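Local coordinates for proton-dependent oligopeptide transporter family protein (Xanthomonas campestris, PDB 6EI3) that probably carries small peptides across the bacterial membrane together with protons and is captured in an auto-inhibited state, at residues H52-I56 against N445-L449; V294-V299 against A489-Y493; V299-F303 against W437-V443. One frame throughout, in Å; residues are numbered along the deposited sequence.

Interaction 1 (H52-I56 against N445-L449); sequences HSFMI and NLWVL. With 78M ((2S)-2,3-dihydroxypropyl(7Z)-pentadec-7-enoate), chain G; 78M ((2S)-2,3-dihydroxypropyl(7Z)-pentadec-7-enoate), chain O.
Asn445 and His52 join helix 430-456 to helix 40-60 across the interface between the two six-helix bundles of the major facilitator fold, where segments 52-56 and 445-449 run roughly antiparallel. The Asn445 amide is bonded at both ends: OD1 accepts a hydrogen bond from His52 ND1, 2.7 Å away, almost straight (170°) and in the imidazole plane, while ND2 bonds Asp307 OD2 and Thr441 O. This suits an asparagine, which offers an acceptor and a donor at one buried point. Met55 CB presses on OD1, and Ile56 CG1 slides past Asn445 CB at 3.7 Å. Leu446 meets Ile56 CD1 mainly through its backbone N (3.8 Å). Trp447 faces the other way: NE1 bonds Thr300 OG1, and CZ2 meets C14 of the chain O lipid. With Val448 the contact returns to the histidine. Val448 CG1, set opposite the backbone N (chi1 180°), lies over one imidazole face as a CH-pi contact, 3.5 Å from His52 CD2; a hydrogen bond between NE2 and Ser311 OG also holds the ring. Leu449 spreads its two methyls over helix 40-60: CD2 rests on His52 CB, and Leu449 CD1 meets Ile56 CD1 tip to tip at a tight 3.4 Å.

Interaction 2 (V294-V299 against A489-Y493); sequences VIFALV and AFGLY. With 78M ((2S)-2,3-dihydroxypropyl(7Z)-pentadec-7-enoate), chain O; 78M ((2S)-2,3-dihydroxypropyl(7Z)-pentadec-7-enoate), chain C.
The segments 294-299 and 489-493 run almost antiparallel at 161° with their axes 9.8 Å apart, and their backbones come nearest at Leu298 and Phe490, where Leu298 CB also touches Phe490 CD2 at 3.8 Å. The side chains that fill this spacing are all hydrocarbon or aromatic, and two rings from helix 471-495 do most of the work. Tyr493 extends across toward helix 281-306, its CG opposite the backbone N (chi1 -176°), and Val294 CG1 sits over one face of its ring as a CH-pi contact, 3.7 Å from the centroid but shifted toward the rim. Ile295 meets the CE2 side of the ring, CG1 lying 3.6 Å from Tyr493 CE2 and CD1 in the ring plane. Leu298 crosses Tyr493 at about a right angle, CD1 touching CB, and its other branch, CD2, touches Ala489 CB, a residue small enough to let the leucine lie close to the helix. In the major facilitator fold these are helices of the C-terminal six-helix bundle, and they meet here at a partly exposed, lipid-facing edge. Phe490 turns inward instead: CE2 is 3.6 Å from Val299 CG2 and also meets Ile295 CG2, while the edge of the ring lies against the carbonyl oxygen of Ile295. On the membrane side, the monoacylglycerol of chain O lies along helix 281-306, with its chain on Ala297 CB and its ester oxygen O2 close to Val294 CG2. Tyrosine suits this border because its ring packs among aliphatic groups while its hydroxyl stays polar: Tyr493 OH shares a 2.7 Å hydrogen bond with O21 of that lipid, which lies in the plane of the ring. Gly491, on another side of helix 471-495, has no side chain, so the carbonyl oxygen O1 of the chain C lipid comes to 3.1 Å from its backbone C.

Interaction 3 (V299-F303 against W437-V443); sequences VTPFF and WYLTTTV
Phe303 CG lies beside its backbone N (chi1 -72°), sending the ring toward helix 430-456, and Trp437 CG is opposite its own N (chi1 -171°), bringing the indole against Phe303 and Val299. The result is a T-shaped pair. The edge of the phenyl ring meets the face of the six-membered indole ring with the planes at 81°, and Phe303 CZ is 3.7 Å from Trp437 CZ2. Thr441 OG1 lies over one face of Phe303, 3.5 Å from CD1 and toward the rim, while Phe302 CD2 covers the opposite face. Thr440 CG2 touches Phe303 CD2, Thr300 CG2 and Val299 CG1; its hydroxyl bonds Phe436 O in its own helix. Thr300 divides its two ends likewise: CG2 packs on Thr440 O at 3.4 Å and on Val443 CB, while OG1 bonds Ala297 O. Both helices belong to the C-terminal six-helix bundle of the major facilitator fold, and the segment axes approach to 7.8 Å. Threonine suits such closeness, being slim, with a methyl for the interface and a hydroxyl that a helix carbonyl can satisfy. Pro301 has no amide hydrogen to give, and the helix is kinked there. Helix 400-424 flanks the contact through Val413 and Ile418, helix 471-495 packs on Pro301 through Phe482 and Ala486, and helix 40-60 brings Phe59 against Thr441.

Interactions 1 and 3 are wholly buried, whereas the centre of interaction 2 lies about 17 Å from the centre of the chain, at a partly exposed place beside lipid. Helix 281-306 serves both 2 and 3, which share Val299, and helix 430-456 serves both 1 and 3, so interaction 3 connects the other two within the C-terminal bundle. Only interaction 1 reaches across to the N-terminal bundle, and only it has a direct hydrogen bond between its segments; the others rely on aromatic and aliphatic contacts, with the hydroxyls of Thr300 and Thr440 bonded to carbonyls of their own helices and, in 2, Tyr493 OH to lipid. Interactions 1 and 3 touch at Trp447 and Thr300, and the chain O lipid touches both 1 and 2.

Interaction 1 (H52-I56 against N445-L449)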
loop_
_atom_site.group_PDB
_atom_site.type_symbol
_atom_site.label_atom_id
_atom_site.label_comp_id
_atom_site.label_asym_id
_atom_site.label_seq_id
_atom_site.Cartn_x
_atom_site.Cartn_y
_atom_site.Cartn_z
ATOM N N HIS A 52 -8.666 7.208 -0.132
ATOM C CA HIS A 52 -8.450 5.842 -0.569
ATOM C C HIS A 52 -8.299 5.757 -2.098
ATOM O O HIS A 52 -7.540 4.905 -2.557
ATOM C CB HIS A 52 -9.533 4.916 0.022
ATOM C CG HIS A 52 -9.381 4.811 1.508
ATOM N ND1 HIS A 52 -8.360 4.058 2.078
ATOM C CD2 HIS A 52 -10.084 5.406 2.499
ATOM C CE1 HIS A 52 -8.442 4.263 3.382
ATOM N NE2 HIS A 52 -9.483 5.035 3.686
ATOM N N SER A 53 -8.918 6.685 -2.875
ATOM C CA SER A 53 -8.699 6.748 -4.338
ATOM C C SER A 53 -7.248 7.199 -4.604
ATOM O O SER A 53 -6.584 6.665 -5.494
ATOM C CB SER A 53 -9.668 7.730 -5.002
ATOM O OG SER A 53 -10.966 7.175 -4.967
ATOM N N PHE A 54 -6.777 8.186 -3.835
ATOM C CA PHE A 54 -5.395 8.688 -3.869
ATOM C C PHE A 54 -4.387 7.532 -3.571
ATOM O O PHE A 54 -3.422 7.360 -4.313
ATOM C CB PHE A 54 -5.226 9.833 -2.842
ATOM C CG PHE A 54 -3.805 10.293 -2.653
ATOM C CD1 PHE A 54 -3.193 11.118 -3.595
ATOM C CD2 PHE A 54 -3.077 9.910 -1.534
ATOM C CE1 PHE A 54 -1.874 11.547 -3.418
ATOM C CE2 PHE A 54 -1.750 10.317 -1.369
ATOM C CZ PHE A 54 -1.157 11.129 -2.310
ATOM N N MET A 55 -4.622 6.757 -2.479
ATOM C CA MET A 55 -3.805 5.592 -2.104
ATOM C C MET A 55 -3.787 4.547 -3.242
ATOM O O MET A 55 -2.742 3.964 -3.533
ATOM C CB MET A 55 -4.298 4.979 -0.789
ATOM C CG MET A 55 -3.984 5.857 0.448
ATOM S SD MET A 55 -2.229 6.344 0.559
ATOM C CE MET A 55 -1.507 4.782 0.961
ATOM N N ILE A 56 -4.934 4.360 -3.910
ATOM C CA ILE A 56 -5.037 3.454 -5.057
ATOM C C ILE A 56 -4.053 3.880 -6.159
ATOM O O ILE A 56 -3.281 3.049 -6.616
ATOM C CB ILE A 56 -6.499 3.316 -5.543
ATOM C CG1 ILE A 56 -7.219 2.276 -4.664
ATOM C CG2 ILE A 56 -6.551 2.909 -7.031
ATOM C CD1 ILE A 56 -8.690 2.274 -4.717
ATOM N N ASN A 445 -7.289 -1.025 -0.578
ATOM C CA ASN A 445 -7.947 0.281 -0.634
ATOM C C ASN A 445 -9.231 0.232 -1.446
ATOM O O ASN A 445 -10.176 0.929 -1.097
ATOM C CB ASN A 445 -6.987 1.392 -1.105
ATOM C CG ASN A 445 -6.063 1.805 0.003
ATOM O OD1 ASN A 445 -6.356 2.713 0.779
ATOM N ND2 ASN A 445 -4.990 1.066 0.185
ATOM N N LEU A 446 -9.308 -0.664 -2.460
ATOM C CA LEU A 446 -10.528 -0.867 -3.231
ATOM C C LEU A 446 -11.627 -1.379 -2.296
ATOM O O LEU A 446 -12.762 -0.892 -2.405
ATOM C CB LEU A 446 -10.329 -1.847 -4.418
ATOM C CG LEU A 446 -11.601 -2.395 -5.109
ATOM C CD1 LEU A 446 -12.425 -1.278 -5.800
ATOM C CD2 LEU A 446 -11.271 -3.551 -6.089
ATOM N N TRP A 447 -11.300 -2.340 -1.375
ATOM C CA TRP A 447 -12.324 -2.870 -0.463
ATOM C C TRP A 447 -12.950 -1.764 0.398
ATOM O O TRP A 447 -14.119 -1.873 0.749
ATOM C CB TRP A 447 -11.808 -4.033 0.415
ATOM C CG TRP A 447 -11.144 -5.182 -0.304
ATOM C CD1 TRP A 447 -10.034 -5.856 0.107
ATOM C CD2 TRP A 447 -11.542 -5.781 -1.550
ATOM N NE1 TRP A 447 -9.725 -6.852 -0.788
ATOM C CE2 TRP A 447 -10.635 -6.832 -1.814
ATOM C CE3 TRP A 447 -12.597 -5.557 -2.455
ATOM C CZ2 TRP A 447 -10.739 -7.646 -2.948
ATOM C CZ3 TRP A 447 -12.692 -6.353 -3.587
ATOM C CH2 TRP A 447 -11.755 -7.369 -3.837
ATOM N N VAL A 448 -12.160 -0.719 0.754
ATOM C CA VAL A 448 -12.652 0.420 1.541
ATOM C C VAL A 448 -13.639 1.211 0.663
ATOM O O VAL A 448 -14.745 1.524 1.110
ATOM C CB VAL A 448 -11.511 1.336 2.059
ATOM C CG1 VAL A 448 -12.077 2.511 2.864
ATOM C CG2 VAL A 448 -10.479 0.559 2.874
ATOM N N LEU A 449 -13.242 1.526 -0.591
ATOM C CA LEU A 449 -14.107 2.244 -1.533
ATOM C C LEU A 449 -15.422 1.508 -1.747
ATOM O O LEU A 449 -16.482 2.140 -1.724
ATOM C CB LEU A 449 -13.416 2.446 -2.881
ATOM C CG LEU A 449 -12.181 3.361 -2.947
ATOM C CD1 LEU A 449 -11.832 3.649 -4.414
ATOM C CD2 LEU A 449 -12.433 4.700 -2.213
HETATM O O21 78M G . -17.855 10.856 -5.085
HETATM C C20 78M G . -17.280 11.745 -6.035
HETATM C C18 78M G . -15.839 12.038 -5.688
HETATM O O19 78M G . -15.770 12.917 -4.562
HETATM C C17 78M G . -15.059 12.628 -6.843
HETATM O O2 78M G . -13.821 11.880 -6.951
HETATM C C1 78M G . -12.734 12.342 -6.317
HETATM O O1 78M G . -12.745 13.265 -5.551
HETATM C C2 78M G . -11.519 11.534 -6.660
HETATM C C3 78M G . -10.222 12.329 -6.683
HETATM C C4 78M G . -9.045 11.478 -6.258
HETATM C C5 78M G . -7.690 12.003 -6.680
HETATM C C6 78M G . -6.600 10.933 -6.684
HETATM C C7 78M G . -6.585 10.117 -7.936
HETATM C C8 78M G . -5.739 9.148 -8.231
HETATM C C9 78M G . -5.717 8.353 -9.499
HETATM C C10 78M G . -6.371 6.985 -9.370
HETATM C C11 78M G . -5.977 6.009 -10.468
HETATM C C12 78M G . -6.624 4.653 -10.304
HETATM C C13 78M G . -6.049 3.543 -11.160
HETATM C C15 78M G . -6.212 1.090 -11.744
HETATM C C14 78M G . -6.604 2.185 -10.788
HETATM O O21 78M O . -2.387 -22.736 -4.484
HETATM C C20 78M O . -2.149 -22.109 -5.734
HETATM C C18 78M O . -3.416 -21.510 -6.297
HETATM O O19 78M O . -4.412 -22.523 -6.453
HETATM C C17 78M O . -3.188 -20.812 -7.614
HETATM O O2 78M O . -4.319 -19.927 -7.796
HETATM C C1 78M O . -4.227 -18.969 -8.726
HETATM O O1 78M O . -3.335 -18.893 -9.532
HETATM C C2 78M O . -5.368 -18.000 -8.623
HETATM C C3 78M O . -4.922 -16.580 -8.300
HETATM C C4 78M O . -5.842 -15.877 -7.312
HETATM C C5 78M O . -6.579 -14.671 -7.870
HETATM C C6 78M O . -5.750 -13.382 -7.938
HETATM C C7 78M O . -6.113 -12.415 -6.858
HETATM C C8 78M O . -6.742 -11.261 -7.006
HETATM C C9 78M O . -7.104 -10.305 -5.906
HETATM C C10 78M O . -8.476 -10.635 -5.309
HETATM C C11 78M O . -8.520 -10.653 -3.791
HETATM C C12 78M O . -9.540 -11.636 -3.231
HETATM C C13 78M O . -9.515 -11.822 -1.719
HETATM C C15 78M O . -10.445 -11.114 0.506
HETATM C C14 78M O . -10.225 -10.736 -0.931
#

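Interaction 2 (V294-V299 against A489-Y493)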
loop_
_atom_site.group_PDB
_atom_site.type_symbol
_atom_site.label_atom_id
_atom_site.label_comp_id
_atom_site.label_asym_id
_atom_site.label_seq_id
_atom_site.Cartn_x
_atom_site.Cartn_y
_atom_site.Cartn_z
ATOM N N VAL A 294 -1.767 -15.685 -4.438
ATOM C CA VAL A 294 -2.882 -16.114 -3.584
ATOM C C VAL A 294 -2.669 -15.609 -2.142
ATOM O O VAL A 294 -3.590 -15.022 -1.570
ATOM C CB VAL A 294 -3.177 -17.632 -3.656
ATOM C CG1 VAL A 294 -4.309 -18.018 -2.703
ATOM C CG2 VAL A 294 -3.541 -18.033 -5.082
ATOM N N ILE A 295 -1.458 -15.818 -1.579
ATOM C CA ILE A 295 -1.086 -15.333 -0.243
ATOM C C ILE A 295 -1.310 -13.800 -0.173
ATOM O O ILE A 295 -1.950 -13.321 0.770
ATOM C CB ILE A 295 0.370 -15.778 0.096
ATOM C CG1 ILE A 295 0.393 -17.272 0.463
ATOM C CG2 ILE A 295 0.990 -14.952 1.221
ATOM C CD1 ILE A 295 1.560 -18.054 -0.090
ATOM N N PHE A 296 -0.822 -13.052 -1.193
ATOM C CA PHE A 296 -0.991 -11.588 -1.288
ATOM C C PHE A 296 -2.467 -11.179 -1.365
ATOM O O PHE A 296 -2.860 -10.238 -0.695
ATOM C CB PHE A 296 -0.203 -10.990 -2.477
ATOM C CG PHE A 296 1.300 -10.836 -2.302
ATOM C CD1 PHE A 296 1.947 -11.332 -1.168
ATOM C CD2 PHE A 296 2.065 -10.200 -3.270
ATOM C CE1 PHE A 296 3.335 -11.205 -1.021
ATOM C CE2 PHE A 296 3.453 -10.080 -3.123
ATOM C CZ PHE A 296 4.074 -10.579 -2.000
ATOM N N ALA A 297 -3.282 -11.905 -2.141
ATOM C CA ALA A 297 -4.725 -11.621 -2.278
ATOM C C ALA A 297 -5.437 -11.697 -0.916
ATOM O O ALA A 297 -6.299 -10.872 -0.597
ATOM C CB ALA A 297 -5.364 -12.605 -3.267
ATOM N N LEU A 298 -5.045 -12.684 -0.112
ATOM C CA LEU A 298 -5.599 -12.949 1.215
ATOM C C LEU A 298 -5.143 -11.965 2.276
ATOM O O LEU A 298 -5.746 -11.903 3.347
ATOM C CB LEU A 298 -5.295 -14.404 1.614
ATOM C CG LEU A 298 -6.057 -15.452 0.815
ATOM C CD1 LEU A 298 -5.517 -16.856 1.081
ATOM C CD2 LEU A 298 -7.554 -15.389 1.112
ATOM N N VAL A 299 -4.082 -11.203 1.979
ATOM C CA VAL A 299 -3.514 -10.149 2.824
ATOM C C VAL A 299 -4.190 -8.790 2.530
ATOM O O VAL A 299 -4.146 -7.909 3.383
ATOM C CB VAL A 299 -1.953 -10.090 2.697
ATOM C CG1 VAL A 299 -1.375 -8.745 3.160
ATOM C CG2 VAL A 299 -1.316 -11.221 3.494
ATOM N N ALA A 489 -9.208 -17.521 6.346
ATOM C CA ALA A 489 -8.954 -17.978 4.967
ATOM C C ALA A 489 -7.450 -18.084 4.718
ATOM O O ALA A 489 -6.995 -19.099 4.200
ATOM C CB ALA A 489 -9.608 -17.044 3.960
ATOM N N PHE A 490 -6.674 -17.084 5.172
ATOM C CA PHE A 490 -5.210 -17.105 5.073
ATOM C C PHE A 490 -4.633 -18.353 5.766
ATOM O O PHE A 490 -3.832 -19.059 5.177
ATOM C CB PHE A 490 -4.587 -15.826 5.678
ATOM C CG PHE A 490 -3.110 -15.669 5.384
ATOM C CD1 PHE A 490 -2.157 -16.329 6.150
ATOM C CD2 PHE A 490 -2.676 -14.863 4.342
ATOM C CE1 PHE A 490 -0.793 -16.210 5.857
ATOM C CE2 PHE A 490 -1.314 -14.730 4.058
ATOM C CZ PHE A 490 -0.381 -15.398 4.825
ATOM N N GLY A 491 -5.046 -18.593 7.002
ATOM C CA GLY A 491 -4.572 -19.704 7.823
ATOM C C GLY A 491 -4.827 -21.069 7.229
ATOM O O GLY A 491 -3.980 -21.967 7.354
ATOM N N LEU A 492 -6.001 -21.237 6.580
ATOM C CA LEU A 492 -6.360 -22.513 5.953
ATOM C C LEU A 492 -5.519 -22.739 4.700
ATOM O O LEU A 492 -5.085 -23.860 4.454
ATOM C CB LEU A 492 -7.869 -22.599 5.658
ATOM C CG LEU A 492 -8.803 -22.638 6.894
ATOM C CD1 LEU A 492 -10.229 -22.252 6.512
ATOM C CD2 LEU A 492 -8.802 -24.012 7.559
ATOM N N TYR A 493 -5.238 -21.661 3.949
ATOM C CA TYR A 493 -4.377 -21.721 2.766
ATOM C C TYR A 493 -2.912 -22.011 3.199
ATOM O O TYR A 493 -2.269 -22.889 2.628
ATOM C CB TYR A 493 -4.463 -20.423 1.932
ATOM C CG TYR A 493 -3.648 -20.513 0.659
ATOM C CD1 TYR A 493 -4.140 -21.181 -0.464
ATOM C CD2 TYR A 493 -2.340 -20.036 0.611
ATOM C CE1 TYR A 493 -3.367 -21.323 -1.617
ATOM C CE2 TYR A 493 -1.557 -20.177 -0.534
ATOM C CZ TYR A 493 -2.083 -20.796 -1.653
ATOM O OH TYR A 493 -1.301 -20.915 -2.774
HETATM O O21 78M O . -2.387 -22.736 -4.484
HETATM C C20 78M O . -2.149 -22.109 -5.734
HETATM C C18 78M O . -3.416 -21.510 -6.297
HETATM O O19 78M O . -4.412 -22.523 -6.453
HETATM C C17 78M O . -3.188 -20.812 -7.614
HETATM O O2 78M O . -4.319 -19.927 -7.796
HETATM C C1 78M O . -4.227 -18.969 -8.726
HETATM O O1 78M O . -3.335 -18.893 -9.532
HETATM C C2 78M O . -5.368 -18.000 -8.623
HETATM C C3 78M O . -4.922 -16.580 -8.300
HETATM C C4 78M O . -5.842 -15.877 -7.312
HETATM C C5 78M O . -6.579 -14.671 -7.870
HETATM C C6 78M O . -5.750 -13.382 -7.938
HETATM C C7 78M O . -6.113 -12.415 -6.858
HETATM C C8 78M O . -6.742 -11.261 -7.006
HETATM C C9 78M O . -7.104 -10.305 -5.906
HETATM C C10 78M O . -8.476 -10.635 -5.309
HETATM C C11 78M O . -8.520 -10.653 -3.791
HETATM C C12 78M O . -9.540 -11.636 -3.231
HETATM C C13 78M O . -9.515 -11.822 -1.719
HETATM C C15 78M O . -10.445 -11.114 0.506
HETATM C C14 78M O . -10.225 -10.736 -0.931
HETATM O O21 78M C . -0.988 -24.937 13.037
HETATM C C20 78M C . -1.900 -24.746 11.962
HETATM C C18 78M C . -3.180 -24.104 12.445
HETATM O O19 78M C . -3.825 -24.964 13.390
HETATM C C17 78M C . -4.134 -23.782 11.318
HETATM O O2 78M C . -5.227 -23.080 11.960
HETATM C C1 78M C . -5.951 -22.218 11.234
HETATM O O1 78M C . -5.749 -21.981 10.073
HETATM C C2 78M C . -7.050 -21.608 12.055
HETATM C C3 78M C . -7.333 -20.144 11.747
HETATM C C4 78M C . -6.239 -19.197 12.225
HETATM C C5 78M C . -6.684 -18.132 13.220
HETATM C C6 78M C . -7.590 -17.052 12.635
HETATM C C7 78M C . -7.965 -15.996 13.629
HETATM C C8 78M C . -9.143 -15.802 14.203
HETATM C C9 78M C . -10.395 -16.613 14.025
HETATM C C10 78M C . -11.425 -15.928 13.134
HETATM C C11 78M C . -12.660 -16.775 12.850
HETATM C C12 78M C . -13.683 -16.126 11.919
HETATM C C13 78M C . -14.621 -15.117 12.578
HETATM C C15 78M C . -16.303 -13.260 12.254
HETATM C C14 78M C . -15.537 -14.391 11.607
#

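Interaction 3 (V299-F303 against W437-V443)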
loop_
_atom_site.group_PDB
_atom_site.type_symbol
_atom_site.label_atom_id
_atom_site.label_comp_id
_atom_site.label_asym_id
_atom_site.label_seq_id
_atom_site.Cartn_x
_atom_site.Cartn_y
_atom_site.Cartn_z
ATOM N N VAL A 299 -4.082 -11.203 1.979
ATOM C CA VAL A 299 -3.514 -10.149 2.824
ATOM C C VAL A 299 -4.190 -8.790 2.530
ATOM O O VAL A 299 -4.146 -7.909 3.383
ATOM C CB VAL A 299 -1.953 -10.090 2.697
ATOM C CG1 VAL A 299 -1.375 -8.745 3.160
ATOM C CG2 VAL A 299 -1.316 -11.221 3.494
ATOM N N THR A 300 -4.810 -8.614 1.345
ATOM C CA THR A 300 -5.461 -7.328 0.974
ATOM C C THR A 300 -6.396 -6.768 2.092
ATOM O O THR A 300 -6.322 -5.569 2.312
ATOM C CB THR A 300 -6.174 -7.387 -0.399
ATOM O OG1 THR A 300 -7.218 -8.369 -0.367
ATOM C CG2 THR A 300 -5.225 -7.670 -1.539
ATOM N N PRO A 301 -7.193 -7.572 2.870
ATOM C CA PRO A 301 -8.018 -6.971 3.945
ATOM C C PRO A 301 -7.176 -6.323 5.034
ATOM O O PRO A 301 -7.652 -5.387 5.664
ATOM C CB PRO A 301 -8.792 -8.170 4.485
ATOM C CG PRO A 301 -8.889 -9.097 3.284
ATOM C CD PRO A 301 -7.488 -9.019 2.768
ATOM N N PHE A 302 -5.909 -6.775 5.236
ATOM C CA PHE A 302 -5.049 -6.114 6.219
ATOM C C PHE A 302 -4.854 -4.644 5.796
ATOM O O PHE A 302 -4.902 -3.752 6.639
ATOM C CB PHE A 302 -3.670 -6.822 6.395
ATOM C CG PHE A 302 -2.713 -5.922 7.149
ATOM C CD1 PHE A 302 -2.808 -5.781 8.533
ATOM C CD2 PHE A 302 -1.805 -5.115 6.465
ATOM C CE1 PHE A 302 -1.972 -4.887 9.222
ATOM C CE2 PHE A 302 -0.986 -4.221 7.151
ATOM C CZ PHE A 302 -1.083 -4.103 8.525
ATOM N N PHE A 303 -4.602 -4.402 4.505
ATOM C CA PHE A 303 -4.385 -3.042 3.998
ATOM C C PHE A 303 -5.650 -2.207 4.002
ATOM O O PHE A 303 -5.544 -0.994 4.171
ATOM C CB PHE A 303 -3.701 -3.053 2.630
ATOM C CG PHE A 303 -2.258 -3.459 2.773
ATOM C CD1 PHE A 303 -1.325 -2.590 3.336
ATOM C CD2 PHE A 303 -1.828 -4.715 2.356
ATOM C CE1 PHE A 303 0.010 -2.983 3.510
ATOM C CE2 PHE A 303 -0.485 -5.104 2.517
ATOM C CZ PHE A 303 0.416 -4.247 3.119
ATOM N N TRP A 437 3.032 -6.883 -4.609
ATOM C CA TRP A 437 2.938 -6.349 -3.236
ATOM C C TRP A 437 2.313 -4.957 -3.256
ATOM O O TRP A 437 1.432 -4.682 -2.449
ATOM C CB TRP A 437 4.305 -6.333 -2.522
ATOM C CG TRP A 437 4.229 -5.991 -1.055
ATOM C CD1 TRP A 437 4.854 -4.951 -0.425
ATOM C CD2 TRP A 437 3.541 -6.727 -0.025
ATOM N NE1 TRP A 437 4.611 -5.002 0.932
ATOM C CE2 TRP A 437 3.801 -6.076 1.203
ATOM C CE3 TRP A 437 2.743 -7.890 -0.017
ATOM C CZ2 TRP A 437 3.247 -6.514 2.414
ATOM C CZ3 TRP A 437 2.208 -8.330 1.188
ATOM C CH2 TRP A 437 2.467 -7.649 2.384
ATOM N N TYR A 438 2.732 -4.090 -4.201
ATOM C CA TYR A 438 2.132 -2.755 -4.339
ATOM C C TYR A 438 0.646 -2.874 -4.669
ATOM O O TYR A 438 -0.164 -2.169 -4.083
ATOM C CB TYR A 438 2.829 -1.936 -5.434
ATOM C CG TYR A 438 4.258 -1.577 -5.113
ATOM C CD1 TYR A 438 4.625 -1.182 -3.829
ATOM C CD2 TYR A 438 5.235 -1.578 -6.101
ATOM C CE1 TYR A 438 5.945 -0.843 -3.530
ATOM C CE2 TYR A 438 6.552 -1.221 -5.815
ATOM C CZ TYR A 438 6.903 -0.858 -4.529
ATOM O OH TYR A 438 8.195 -0.483 -4.247
ATOM N N LEU A 439 0.293 -3.802 -5.559
ATOM C CA LEU A 439 -1.095 -4.039 -5.930
ATOM C C LEU A 439 -1.931 -4.570 -4.755
ATOM O O LEU A 439 -3.142 -4.417 -4.784
ATOM C CB LEU A 439 -1.206 -4.968 -7.157
ATOM C CG LEU A 439 -0.646 -4.414 -8.480
ATOM C CD1 LEU A 439 -0.741 -5.470 -9.591
ATOM C CD2 LEU A 439 -1.347 -3.102 -8.902
ATOM N N THR A 440 -1.288 -5.207 -3.746
ATOM C CA THR A 440 -1.946 -5.715 -2.534
ATOM C C THR A 440 -2.562 -4.533 -1.769
ATOM O O THR A 440 -3.709 -4.625 -1.335
ATOM C CB THR A 440 -0.974 -6.596 -1.724
ATOM O OG1 THR A 440 -0.536 -7.645 -2.575
ATOM C CG2 THR A 440 -1.606 -7.218 -0.503
ATOM N N THR A 441 -1.819 -3.410 -1.657
ATOM C CA THR A 441 -2.313 -2.166 -1.046
ATOM C C THR A 441 -3.397 -1.569 -1.928
ATOM O O THR A 441 -4.424 -1.157 -1.390
ATOM C CB THR A 441 -1.176 -1.157 -0.875
ATOM O OG1 THR A 441 -0.280 -1.675 0.093
ATOM C CG2 THR A 441 -1.677 0.229 -0.411
ATOM N N THR A 442 -3.183 -1.508 -3.280
ATOM C CA THR A 442 -4.203 -0.968 -4.199
ATOM C C THR A 442 -5.526 -1.697 -3.936
ATOM O O THR A 442 -6.537 -1.038 -3.696
ATOM C CB THR A 442 -3.765 -1.102 -5.689
ATOM O OG1 THR A 442 -2.695 -0.202 -5.947
ATOM C CG2 THR A 442 -4.893 -0.788 -6.686
ATOM N N VAL A 443 -5.502 -3.058 -3.945
ATOM C CA VAL A 443 -6.713 -3.884 -3.779
ATOM C C VAL A 443 -7.319 -3.717 -2.357
ATOM O O VAL A 443 -8.534 -3.561 -2.260
ATOM C CB VAL A 443 -6.504 -5.356 -4.221
ATOM C CG1 VAL A 443 -7.758 -6.207 -4.001
ATOM C CG2 VAL A 443 -6.096 -5.418 -5.695
#